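Local coordinates for major pilin protein fimA (Silicibacter pomeroyi, PDB 2IMH) that is of unknown function but has a layered alpha/beta fold probably related to that of the N-terminal nucleophile hydrolases, at residues Q85-A97 / S109-M121. Residues are numbered along the deposited sequence; the frame is centred on the assembly and turned at random. Where two conformers were deposited one is given.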
loop_
_atom_site.group_PDB
_atom_site.type_symbol
_atom_site.label_atom_id
_atom_site.label_comp_id
_atom_site.label_asym_id
_atom_site.label_seq_id
_atom_site.Cartn_x
_atom_site.Cartn_y
_atom_site.Cartn_z
ATOM N N GLN A 85 1.589 -12.509 -8.053
ATOM C CA GLN A 85 2.714 -11.635 -7.796
ATOM C C GLN A 85 2.573 -11.147 -6.349
ATOM O O GLN A 85 1.465 -10.853 -5.911
ATOM C CB GLN A 85 2.668 -10.446 -8.758
ATOM C CG GLN A 85 3.797 -9.446 -8.573
ATOM C CD GLN A 85 3.806 -8.365 -9.639
ATOM O OE1 GLN A 85 2.775 -7.771 -9.956
ATOM N NE2 GLN A 85 4.991 -8.091 -10.186
ATOM N N LEU A 86 3.683 -11.101 -5.624
ATOM C CA LEU A 86 3.654 -10.791 -4.198
ATOM C C LEU A 86 4.845 -9.938 -3.796
ATOM O O LEU A 86 5.975 -10.183 -4.224
ATOM C CB LEU A 86 3.677 -12.098 -3.378
ATOM C CG LEU A 86 3.592 -11.942 -1.846
ATOM C CD1 LEU A 86 2.251 -11.313 -1.452
ATOM C CD2 LEU A 86 3.793 -13.286 -1.134
ATOM N N ALA A 87 4.587 -8.929 -2.974
ATOM C CA ALA A 87 5.662 -8.098 -2.460
ATOM C C ALA A 87 5.414 -7.933 -0.975
ATOM O O ALA A 87 4.260 -7.883 -0.521
ATOM C CB ALA A 87 5.664 -6.747 -3.134
ATOM N N ALA A 88 6.484 -7.884 -0.203
ATOM C CA ALA A 88 6.337 -7.774 1.247
ATOM C C ALA A 88 7.480 -6.969 1.793
ATOM O O ALA A 88 8.604 -7.068 1.296
ATOM C CB ALA A 88 6.336 -9.153 1.903
HETATM N N MSE A 89 7.211 -6.208 2.850
HETATM C CA MSE A 89 8.234 -5.359 3.432
HETATM C C MSE A 89 8.133 -5.462 4.945
HETATM O O MSE A 89 7.030 -5.477 5.476
HETATM C CB MSE A 89 8.014 -3.893 2.999
HETATM C CG MSE A 89 9.041 -2.934 3.560
HETATM SE SE MSE A 89 8.345 -1.101 3.632
HETATM C CE MSE A 89 7.071 -1.326 5.097
ATOM N N ASP A 90 9.268 -5.536 5.641
ATOM C CA ASP A 90 9.249 -5.643 7.097
ATOM C C ASP A 90 9.258 -4.268 7.746
ATOM O O ASP A 90 9.249 -3.254 7.047
ATOM C CB ASP A 90 10.364 -6.574 7.636
ATOM C CG ASP A 90 11.769 -5.953 7.615
ATOM O OD1 ASP A 90 11.944 -4.739 7.357
ATOM O OD2 ASP A 90 12.727 -6.738 7.887
ATOM N N LEU A 91 9.265 -4.240 9.082
ATOM C CA LEU A 91 9.086 -2.986 9.815
ATOM C C LEU A 91 10.280 -2.052 9.714
ATOM O O LEU A 91 10.174 -0.870 10.081
ATOM C CB LEU A 91 8.753 -3.257 11.290
ATOM C CG LEU A 91 7.405 -3.922 11.562
ATOM C CD1 LEU A 91 7.322 -4.286 13.041
ATOM C CD2 LEU A 91 6.225 -2.997 11.176
ATOM N N LEU A 92 11.401 -2.555 9.197
ATOM C CA LEU A 92 12.578 -1.722 8.979
ATOM C C LEU A 92 12.845 -1.468 7.492
ATOM O O LEU A 92 13.935 -1.003 7.121
ATOM C CB LEU A 92 13.809 -2.331 9.667
ATOM C CG LEU A 92 13.842 -2.110 11.190
ATOM C CD1 LEU A 92 14.761 -3.097 11.877
ATOM C CD2 LEU A 92 14.230 -0.662 11.507
ATOM N N GLY A 93 11.858 -1.787 6.646
ATOM C CA GLY A 93 11.919 -1.396 5.241
ATOM C C GLY A 93 12.599 -2.382 4.313
ATOM O O GLY A 93 12.710 -2.122 3.111
ATOM N N ASN A 94 13.051 -3.511 4.856
ATOM C CA ASN A 94 13.572 -4.613 4.041
ATOM C C ASN A 94 12.438 -5.218 3.244
ATOM O O ASN A 94 11.344 -5.365 3.772
ATOM C CB ASN A 94 14.174 -5.669 4.965
ATOM C CG ASN A 94 15.266 -5.096 5.811
ATOM O OD1 ASN A 94 16.334 -4.736 5.295
ATOM N ND2 ASN A 94 14.996 -4.937 7.098
ATOM N N ALA A 95 12.691 -5.558 1.981
ATOM C CA ALA A 95 11.588 -5.975 1.094
ATOM C C ALA A 95 12.002 -6.983 0.053
ATOM O O ALA A 95 13.176 -7.064 -0.309
ATOM C CB ALA A 95 10.986 -4.769 0.420
ATOM N N ALA A 96 11.024 -7.738 -0.438
ATOM C CA ALA A 96 11.261 -8.700 -1.500
ATOM C C ALA A 96 9.977 -8.897 -2.288
ATOM O O ALA A 96 8.885 -8.694 -1.761
ATOM C CB ALA A 96 11.679 -10.016 -0.918
ATOM N N ALA A 97 10.118 -9.337 -3.531
ATOM C CA ALA A 97 8.971 -9.644 -4.364
ATOM C C ALA A 97 9.150 -10.964 -5.104
ATOM O O ALA A 97 10.279 -11.418 -5.350
ATOM C CB ALA A 97 8.714 -8.520 -5.357
ATOM N N SER A 109 9.432 -5.917 -10.546
ATOM C CA SER A 109 9.635 -5.187 -9.261
ATOM C C SER A 109 10.938 -4.414 -9.099
ATOM O O SER A 109 11.944 -4.719 -9.747
ATOM C CB SER A 109 9.456 -6.135 -8.059
ATOM O OG SER A 109 10.445 -7.158 -8.040
ATOM N N VAL A 110 10.902 -3.407 -8.214
ATOM C CA VAL A 110 12.040 -2.536 -7.943
ATOM C C VAL A 110 12.127 -2.267 -6.427
ATOM O O VAL A 110 11.208 -1.689 -5.855
ATOM C CB VAL A 110 11.893 -1.164 -8.680
ATOM C CG1 VAL A 110 13.050 -0.246 -8.341
ATOM C CG2 VAL A 110 11.780 -1.358 -10.209
ATOM N N THR A 111 13.203 -2.699 -5.770
ATOM C CA THR A 111 13.379 -2.329 -4.360
ATOM C C THR A 111 14.096 -0.982 -4.299
ATOM O O THR A 111 14.817 -0.610 -5.231
ATOM C CB THR A 111 14.192 -3.365 -3.576
ATOM O OG1 THR A 111 15.496 -3.460 -4.174
ATOM C CG2 THR A 111 13.481 -4.736 -3.611
ATOM N N PHE A 112 13.900 -0.248 -3.211
ATOM C CA PHE A 112 14.585 1.026 -3.031
ATOM C C PHE A 112 14.778 1.192 -1.526
ATOM O O PHE A 112 14.313 0.362 -0.766
ATOM C CB PHE A 112 13.788 2.178 -3.664
ATOM C CG PHE A 112 12.349 2.250 -3.217
ATOM C CD1 PHE A 112 11.998 2.986 -2.096
ATOM C CD2 PHE A 112 11.349 1.580 -3.926
ATOM C CE1 PHE A 112 10.665 3.061 -1.664
ATOM C CE2 PHE A 112 10.010 1.642 -3.514
ATOM C CZ PHE A 112 9.666 2.377 -2.381
ATOM N N ALA A 113 15.538 2.174 -1.063
ATOM C CA ALA A 113 16.021 2.105 0.333
ATOM C C ALA A 113 14.961 1.707 1.380
ATOM O O ALA A 113 15.228 0.896 2.283
ATOM C CB ALA A 113 16.697 3.409 0.732
ATOM N N SER A 114 13.764 2.264 1.245
ATOM C CA SER A 114 12.734 2.130 2.271
ATOM C C SER A 114 11.438 1.530 1.742
ATOM O O SER A 114 10.354 1.890 2.203
ATOM C CB SER A 114 12.433 3.500 2.867
ATOM O OG SER A 114 11.820 4.325 1.893
ATOM N N GLY A 115 11.542 0.603 0.794
ATOM C CA GLY A 115 10.349 0.029 0.184
ATOM C C GLY A 115 10.530 -0.762 -1.093
ATOM O O GLY A 115 11.647 -1.149 -1.442
ATOM N N ILE A 116 9.417 -0.986 -1.787
ATOM C CA ILE A 116 9.408 -1.844 -2.979
ATOM C C ILE A 116 8.208 -1.478 -3.849
ATOM O O ILE A 116 7.100 -1.286 -3.348
ATOM C CB ILE A 116 9.421 -3.364 -2.607
ATOM C CG1 ILE A 116 9.575 -4.254 -3.851
ATOM C CG2 ILE A 116 8.159 -3.773 -1.813
ATOM C CD1 ILE A 116 9.886 -5.701 -3.499
ATOM N N ALA A 117 8.460 -1.359 -5.147
ATOM C CA ALA A 117 7.419 -1.118 -6.128
ATOM C C ALA A 117 7.285 -2.405 -6.946
ATOM O O ALA A 117 8.293 -3.048 -7.234
ATOM C CB ALA A 117 7.843 0.011 -7.030
ATOM N N SER A 118 6.053 -2.790 -7.300
ATOM C CA SER A 118 5.848 -3.961 -8.179
ATOM C C SER A 118 4.634 -3.769 -9.062
ATOM O O SER A 118 3.732 -3.008 -8.733
ATOM C CB SER A 118 5.726 -5.257 -7.371
ATOM O OG SER A 118 4.631 -5.214 -6.459
ATOM N N GLY A 119 4.596 -4.454 -10.194
ATOM C CA GLY A 119 3.442 -4.297 -11.056
ATOM C C GLY A 119 3.436 -5.304 -12.174
ATOM O O GLY A 119 4.405 -6.047 -12.351
ATOM N N ASN A 120 2.336 -5.323 -12.922
ATOM C CA ASN A 120 2.223 -6.199 -14.080
ATOM C C ASN A 120 1.261 -5.586 -15.094
ATOM O O ASN A 120 0.549 -4.617 -14.791
ATOM C CB ASN A 120 1.803 -7.625 -13.687
ATOM C CG ASN A 120 0.428 -7.675 -13.010
ATOM O OD1 ASN A 120 -0.593 -7.853 -13.675
ATOM N ND2 ASN A 120 0.406 -7.520 -11.682
HETATM N N MSE A 121 1.260 -6.142 -16.305
HETATM C CA MSE A 121 0.523 -5.541 -17.415
HETATM C C MSE A 121 0.904 -4.058 -17.608
HETATM O O MSE A 121 0.051 -3.218 -17.912
HETATM C CB MSE A 121 -0.989 -5.725 -17.202
HETATM C CG MSE A 121 -1.874 -5.322 -18.375
HETATM SE SE MSE A 121 -1.428 -6.252 -20.025
HETATM C CE MSE A 121 -0.365 -4.874 -20.906
HETATM O O HOH W 1 15.826 -1.166 4.982
HETATM O O HOH W 2 13.623 -2.139 0.570
#
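The amide of Q85 reaches from one hairpin to the other and meets two groups of the facing strand. Its NE2 donates to G119 O (3.0 Å), coming from above the carbonyl plane, while its OE1 accepts a fairly straight bond from N120 ND2 (2.9 Å, N-H...O 159°). With CG anti to the backbone N (chi1 179°) and the chain extended beyond it, this long side chain can span the gap between sheets. Neighbours complete the grip: Q45 NE2 also donates to OE1, and NE2 is also hydrogen-bonded to T99 OG1, fixing which way round the buried amide lies. A leucine here would probably leave N120 ND2 and G119 O without these partners inside the protein.

Farther along, small residues permit close approach. I116, its CG1 anti to the backbone N, lays CG2 against A95 CB (3.7 Å) and A87 CB, and sends CD1 over the backbone of A96 to A97 CB (3.6 Å). Selenomethionine M89 rests its selenium against S114 O and G115 CA, where a glycine is needed because a CB would strike the ring of F112.

At the turns, D90 OD1 accepts from L92 N, closing an Asx turn, and from N94 N; N94 ND2 bridges OD1 and OD2 on their syn lone pairs. G93 ends the type I turn with a positive phi, where a CB would jam against L92 O. G93 O and F112 O can each accept from one water, although more acceptors lie within its reach than it has protons.

Strands 85-90 and 115-120 run nearly antiparallel (170°) with axes 7.3 Å apart, yet belong to different sheets. The two hairpins lie face to face, with helices 51-62 and 126-137 on the outer sides, a layering consistent with the alpha-beta-beta-alpha sandwich of N-terminal nucleophile hydrolases.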